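Local coordinates for protein thiamine phosphate pyrophosphorylase (Bacteroides thetaiotaomicron VPI-5482, PDB 3CEU) that probably makes thiamine phosphate from a pyrimidine diphosphate and a thiazole phosphate, a late step of thiamine diphosphate biosynthesis, at residues Thr10-Glu15 with Asp174-Phe179; Asp16-Ala21 with Leu188-His193. All blocks are in the same frame, centred on the assembly; numbering follows the deposited sequence.

In the fold
Both contacts lie at the seam of an eight-stranded parallel TIM barrel, where the first and last beta-alpha units of the chain meet and strand 2-6 pairs with strand 168-171. Along the chain the segments come in the order 10-15, 16-21, 174-179 and 188-193, so the two contacts alternate. Contact 1 joins the loop before helix 15-24 to the short helix 173-176 and its exit turn; contact 2 joins helix 15-24 to helix 188-201. Their centres are about 9 Å apart. They also touch directly: D174 probably hydrogen-bonds to H193, while L175 and F179 pack on V190. Together they line the place where the first and last units of the closed barrel adjoin.

Contact 1. Residues Thr10-Glu15 with Asp174-Phe179; sequences TFFVEE and DLWNKF
F12 meets both W176 and F179, and these three aromatic side chains carry most of the contact. The rim of the F12 ring does the touching: its CZ lies 4.0 Å from CZ3 of W176, which sits near the plane of the phenyl ring, and its neighbouring CE2 comes within 4.1 Å of CE1 of F179. The indole stands at about 77° to the phenyl plane and the F179 ring at only about 36°; neither pair stacks face to face. The F12 torsion (chi1 65°) places CG between the backbone N and the carbonyl carbon and sends the ring across to the other segment. From its own segment E15 CB lies over the ring's centre, 3.6 Å above its plane, and T10 O stands at its edge, so the phenyl group is fixed from several directions. A large flat residue suits this place because its edge can reach two partners at once. W176 is held too, with L175 CD2 over one face of its indole and its NE1 hydrogen-bonded to V6 O, which pairs the one polar atom of a buried ring.

Packing is looser toward E14, whose OE1 approaches F179 CZ at 4.2 Å along the edge of that ring, where the slightly positive ring hydrogens may attract it weakly. Being charged, E14 suits this partly exposed border, and the adjacent V13 is exposed on the type II turn from F12 to E15. That turn is closed by E15 N bonding to F12 O at 3.1 Å, and E14 takes the N-cap position of the helix that follows. I18, I19 and L22 of helix 15-24 touch W176, helix 188-201 lies next to F179, and the V6 bond ties helix 173-176 to the end of strand 2-6.

Contact 2. Residues Asp16-Ala21 with Leu188-His193; sequences DKIITA and LAVIEH
The carbonyl oxygen D16 O is gripped twice by one residue: T20 OG1 donates at 2.7 Å and T20 N at 3.0 Å, reaching it from opposite faces of the carbonyl plane. OG1 approaches fairly close to the line of the C=O bond (153°), though tilted out of the carbonyl plane, and the bond lets threonine satisfy its polar group on its own helix, here on a partly exposed flank.

No hydrogen bond crosses between the helices; the side chains that meet are apolar. I191 reaches over with its CD1, which rests 3.7 Å from A21 CB and 4.1 Å from I18 O. Its chi2 of -55° folds that methyl round to the facing helix, although the start of the side chain points elsewhere. A21, whose CB points toward the partner helix, is small enough for I191 to come close. These two helices, 15-24 and 188-201, are the first and last of the TIM barrel's outer layer; their local axes approach to 10.4 Å and run nearly parallel, 23° apart.

Deeper in, I18 CG2 meets V190 CG1 at 4.0 Å, the two branched side chains crossing at about a right angle. Both residues are buried, where their wholly apolar, beta-branched chains are well suited, and helix 173-176 borders the pair.

Contact 1. Residues Thr10-Glu15 with Asp174-Phe179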
loop_
_atom_site.group_PDB
_atom_site.type_symbol
_atom_site.label_atom_id
_atom_site.label_comp_id
_atom_site.label_asym_id
_atom_site.label_seq_id
_atom_site.Cartn_x
_atom_site.Cartn_y
_atom_site.Cartn_z
ATOM N N THR A 10 -10.479 -3.645 9.431
ATOM C CA THR A 10 -10.814 -3.646 10.846
ATOM C C THR A 10 -9.610 -3.785 11.785
ATOM O O THR A 10 -8.548 -4.265 11.386
ATOM C CB THR A 10 -11.847 -4.765 11.169
ATOM O OG1 THR A 10 -11.855 -5.014 12.579
ATOM C CG2 THR A 10 -11.508 -6.049 10.438
ATOM N N PHE A 11 -9.799 -3.346 13.031
ATOM C CA PHE A 11 -8.782 -3.386 14.087
ATOM C C PHE A 11 -8.771 -4.743 14.791
ATOM O O PHE A 11 -9.829 -5.319 15.051
ATOM C CB PHE A 11 -9.069 -2.294 15.135
ATOM C CG PHE A 11 -8.750 -0.895 14.670
ATOM C CD1 PHE A 11 -7.474 -0.369 14.831
ATOM C CD2 PHE A 11 -9.713 -0.120 14.042
ATOM C CE1 PHE A 11 -7.162 0.910 14.367
ATOM C CE2 PHE A 11 -9.404 1.158 13.576
ATOM C CZ PHE A 11 -8.127 1.673 13.740
ATOM N N PHE A 12 -7.581 -5.249 15.101
ATOM C CA PHE A 12 -7.466 -6.525 15.801
ATOM C C PHE A 12 -6.218 -6.580 16.682
ATOM O O PHE A 12 -5.191 -5.983 16.356
ATOM C CB PHE A 12 -7.468 -7.703 14.812
ATOM C CG PHE A 12 -6.285 -7.735 13.886
ATOM C CD1 PHE A 12 -6.241 -6.921 12.756
ATOM C CD2 PHE A 12 -5.218 -8.594 14.136
ATOM C CE1 PHE A 12 -5.156 -6.963 11.890
ATOM C CE2 PHE A 12 -4.125 -8.646 13.278
ATOM C CZ PHE A 12 -4.093 -7.829 12.152
ATOM N N VAL A 13 -6.319 -7.289 17.805
ATOM C CA VAL A 13 -5.207 -7.417 18.743
ATOM C C VAL A 13 -3.987 -8.018 18.067
ATOM O O VAL A 13 -4.111 -8.901 17.215
ATOM C CB VAL A 13 -5.579 -8.312 19.941
ATOM C CG1 VAL A 13 -6.601 -7.616 20.814
ATOM C CG2 VAL A 13 -6.121 -9.645 19.437
ATOM N N GLU A 14 -2.809 -7.545 18.462
ATOM C CA GLU A 14 -1.553 -8.020 17.894
ATOM C C GLU A 14 -1.216 -7.352 16.560
ATOM O O GLU A 14 -0.103 -7.503 16.051
ATOM C CB GLU A 14 -1.580 -9.545 17.730
ATOM C CG GLU A 14 -1.257 -10.288 19.021
ATOM C CD GLU A 14 -1.359 -11.793 18.880
ATOM O OE1 GLU A 14 -2.495 -12.309 18.770
ATOM O OE2 GLU A 14 -0.300 -12.457 18.879
ATOM N N GLU A 15 -2.171 -6.603 16.011
ATOM C CA GLU A 15 -1.968 -5.905 14.740
ATOM C C GLU A 15 -0.745 -4.979 14.804
ATOM O O GLU A 15 0.034 -4.904 13.849
ATOM C CB GLU A 15 -3.209 -5.079 14.376
ATOM C CG GLU A 15 -3.141 -4.454 12.986
ATOM C CD GLU A 15 -4.306 -3.516 12.676
ATOM O OE1 GLU A 15 -4.401 -3.073 11.512
ATOM O OE2 GLU A 15 -5.117 -3.221 13.582
ATOM N N ASP A 174 -3.493 -11.237 0.160
ATOM C CA ASP A 174 -2.483 -12.284 0.062
ATOM C C ASP A 174 -1.533 -12.296 1.248
ATOM O O ASP A 174 -0.820 -13.281 1.477
ATOM C CB ASP A 174 -1.663 -12.133 -1.207
ATOM C CG ASP A 174 -0.555 -13.154 -1.284
ATOM O OD1 ASP A 174 -0.870 -14.365 -1.293
ATOM O OD2 ASP A 174 0.627 -12.752 -1.322
ATOM N N LEU A 175 -1.528 -11.200 2.001
ATOM C CA LEU A 175 -0.655 -11.100 3.151
ATOM C C LEU A 175 -1.376 -11.338 4.484
ATOM O O LEU A 175 -1.046 -12.287 5.209
ATOM C CB LEU A 175 0.052 -9.741 3.137
ATOM C CG LEU A 175 1.181 -9.550 4.143
ATOM C CD1 LEU A 175 2.125 -8.464 3.662
ATOM C CD2 LEU A 175 0.581 -9.198 5.489
ATOM N N TRP A 176 -2.362 -10.503 4.802
ATOM C CA TRP A 176 -3.095 -10.638 6.058
ATOM C C TRP A 176 -3.922 -11.929 6.184
ATOM O O TRP A 176 -4.118 -12.443 7.288
ATOM C CB TRP A 176 -3.990 -9.411 6.279
ATOM C CG TRP A 176 -3.222 -8.129 6.328
ATOM C CD1 TRP A 176 -3.142 -7.186 5.348
ATOM C CD2 TRP A 176 -2.374 -7.677 7.390
ATOM N NE1 TRP A 176 -2.289 -6.172 5.730
ATOM C CE2 TRP A 176 -1.803 -6.450 6.981
ATOM C CE3 TRP A 176 -2.032 -8.195 8.649
ATOM C CZ2 TRP A 176 -0.915 -5.729 7.783
ATOM C CZ3 TRP A 176 -1.143 -7.476 9.449
ATOM C CH2 TRP A 176 -0.598 -6.260 9.010
ATOM N N ASN A 177 -4.401 -12.451 5.060
ATOM C CA ASN A 177 -5.175 -13.682 5.069
ATOM C C ASN A 177 -4.338 -14.848 5.608
ATOM O O ASN A 177 -4.867 -15.935 5.880
ATOM C CB ASN A 177 -5.669 -14.004 3.650
ATOM C CG ASN A 177 -6.708 -12.990 3.141
ATOM O OD1 ASN A 177 -6.996 -12.917 1.940
ATOM N ND2 ASN A 177 -7.279 -12.215 4.062
ATOM N N LYS A 178 -3.036 -14.616 5.768
ATOM C CA LYS A 178 -2.113 -15.639 6.265
ATOM C C LYS A 178 -2.140 -15.708 7.780
ATOM O O LYS A 178 -1.343 -16.406 8.394
ATOM C CB LYS A 178 -0.682 -15.341 5.794
ATOM C CG LYS A 178 0.024 -16.529 5.155
ATOM C CD LYS A 178 -0.771 -17.074 3.980
ATOM C CE LYS A 178 -0.698 -16.168 2.756
ATOM N NZ LYS A 178 0.619 -16.278 2.064
ATOM N N PHE A 179 -3.058 -14.974 8.389
ATOM C CA PHE A 179 -3.157 -14.995 9.838
ATOM C C PHE A 179 -4.599 -14.948 10.292
ATOM O O PHE A 179 -5.368 -14.096 9.853
ATOM C CB PHE A 179 -2.393 -13.821 10.447
ATOM C CG PHE A 179 -2.539 -13.713 11.937
ATOM C CD1 PHE A 179 -3.368 -12.746 12.500
ATOM C CD2 PHE A 179 -1.839 -14.574 12.779
ATOM C CE1 PHE A 179 -3.491 -12.634 13.883
ATOM C CE2 PHE A 179 -1.953 -14.475 14.163
ATOM C CZ PHE A 179 -2.778 -13.502 14.722
#

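Contact 2. Residues Asp16-Ala21 with Leu188-His193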
loop_
_atom_site.group_PDB
_atom_site.type_symbol
_atom_site.label_atom_id
_atom_site.label_comp_id
_atom_site.label_asym_id
_atom_site.label_seq_id
_atom_site.Cartn_x
_atom_site.Cartn_y
_atom_site.Cartn_z
ATOM N N ASP A 16 -0.582 -4.284 15.930
ATOM C CA ASP A 16 0.545 -3.378 16.106
ATOM C C ASP A 16 1.876 -4.134 16.099
ATOM O O ASP A 16 2.878 -3.644 15.572
ATOM C CB ASP A 16 0.400 -2.584 17.414
ATOM C CG ASP A 16 0.700 -3.419 18.653
ATOM O OD1 ASP A 16 0.008 -4.428 18.883
ATOM O OD2 ASP A 16 1.630 -3.060 19.396
ATOM N N LYS A 17 1.881 -5.329 16.684
ATOM C CA LYS A 17 3.087 -6.158 16.741
ATOM C C LYS A 17 3.439 -6.651 15.351
ATOM O O LYS A 17 4.598 -6.640 14.940
ATOM C CB LYS A 17 2.870 -7.387 17.631
ATOM C CG LYS A 17 3.150 -7.193 19.117
ATOM C CD LYS A 17 2.150 -6.281 19.794
ATOM C CE LYS A 17 2.282 -6.377 21.311
ATOM N NZ LYS A 17 1.920 -7.746 21.804
ATOM N N ILE A 18 2.425 -7.104 14.630
ATOM C CA ILE A 18 2.664 -7.606 13.302
ATOM C C ILE A 18 3.175 -6.487 12.416
ATOM O O ILE A 18 4.125 -6.683 11.663
ATOM C CB ILE A 18 1.392 -8.223 12.687
ATOM C CG1 ILE A 18 0.897 -9.374 13.567
ATOM C CG2 ILE A 18 1.704 -8.735 11.285
ATOM C CD1 ILE A 18 -0.357 -10.062 13.064
ATOM N N ILE A 19 2.553 -5.311 12.502
ATOM C CA ILE A 19 2.979 -4.187 11.678
ATOM C C ILE A 19 4.422 -3.807 11.970
ATOM O O ILE A 19 5.217 -3.577 11.058
ATOM C CB ILE A 19 2.084 -2.950 11.897
ATOM C CG1 ILE A 19 0.689 -3.222 11.312
ATOM C CG2 ILE A 19 2.733 -1.706 11.249
ATOM C CD1 ILE A 19 -0.365 -2.135 11.587
ATOM N N THR A 20 4.761 -3.746 13.249
ATOM C CA THR A 20 6.108 -3.385 13.657
ATOM C C THR A 20 7.107 -4.397 13.110
ATOM O O THR A 20 8.160 -4.034 12.575
ATOM C CB THR A 20 6.177 -3.325 15.177
ATOM O OG1 THR A 20 5.224 -2.359 15.641
ATOM C CG2 THR A 20 7.574 -2.930 15.639
ATOM N N ALA A 21 6.744 -5.668 13.227
ATOM C CA ALA A 21 7.573 -6.763 12.745
ATOM C C ALA A 21 7.813 -6.639 11.235
ATOM O O ALA A 21 8.891 -6.980 10.738
ATOM C CB ALA A 21 6.895 -8.106 13.073
ATOM N N LEU A 188 4.024 -15.889 12.383
ATOM C CA LEU A 188 5.229 -16.204 11.627
ATOM C C LEU A 188 4.923 -16.293 10.128
ATOM O O LEU A 188 5.636 -15.714 9.304
ATOM C CB LEU A 188 5.811 -17.535 12.125
ATOM C CG LEU A 188 7.133 -17.440 12.887
ATOM C CD1 LEU A 188 7.423 -18.739 13.639
ATOM C CD2 LEU A 188 8.246 -17.134 11.901
ATOM N N ALA A 189 3.861 -17.022 9.785
ATOM C CA ALA A 189 3.461 -17.190 8.387
ATOM C C ALA A 189 3.313 -15.849 7.670
ATOM O O ALA A 189 3.621 -15.730 6.485
ATOM C CB ALA A 189 2.143 -17.976 8.298
ATOM N N VAL A 190 2.832 -14.838 8.376
ATOM C CA VAL A 190 2.685 -13.541 7.749
ATOM C C VAL A 190 4.056 -12.923 7.511
ATOM O O VAL A 190 4.346 -12.469 6.408
ATOM C CB VAL A 190 1.812 -12.605 8.607
ATOM C CG1 VAL A 190 1.906 -11.163 8.089
ATOM C CG2 VAL A 190 0.361 -13.075 8.546
ATOM N N ILE A 191 4.905 -12.923 8.532
ATOM C CA ILE A 191 6.233 -12.345 8.381
ATOM C C ILE A 191 7.075 -13.120 7.373
ATOM O O ILE A 191 7.787 -12.524 6.569
ATOM C CB ILE A 191 6.995 -12.302 9.723
ATOM C CG1 ILE A 191 6.089 -11.746 10.828
ATOM C CG2 ILE A 191 8.255 -11.430 9.586
ATOM C CD1 ILE A 191 5.486 -10.391 10.497
ATOM N N GLU A 192 6.996 -14.444 7.404
ATOM C CA GLU A 192 7.771 -15.240 6.469
ATOM C C GLU A 192 7.309 -15.004 5.043
ATOM O O GLU A 192 8.119 -14.929 4.114
ATOM C CB GLU A 192 7.685 -16.731 6.827
ATOM C CG GLU A 192 8.236 -17.037 8.214
ATOM C CD GLU A 192 8.284 -18.520 8.524
ATOM O OE1 GLU A 192 9.238 -19.196 8.092
ATOM O OE2 GLU A 192 7.362 -19.018 9.202
ATOM N N HIS A 193 6.002 -14.868 4.865
ATOM C CA HIS A 193 5.456 -14.647 3.529
ATOM C C HIS A 193 5.805 -13.244 3.014
ATOM O O HIS A 193 5.932 -13.040 1.804
ATOM C CB HIS A 193 3.944 -14.846 3.546
ATOM C CG HIS A 193 3.313 -14.769 2.195
ATOM N ND1 HIS A 193 3.553 -15.704 1.211
ATOM C CD2 HIS A 193 2.496 -13.840 1.650
ATOM C CE1 HIS A 193 2.912 -15.346 0.111
ATOM N NE2 HIS A 193 2.266 -14.220 0.352
#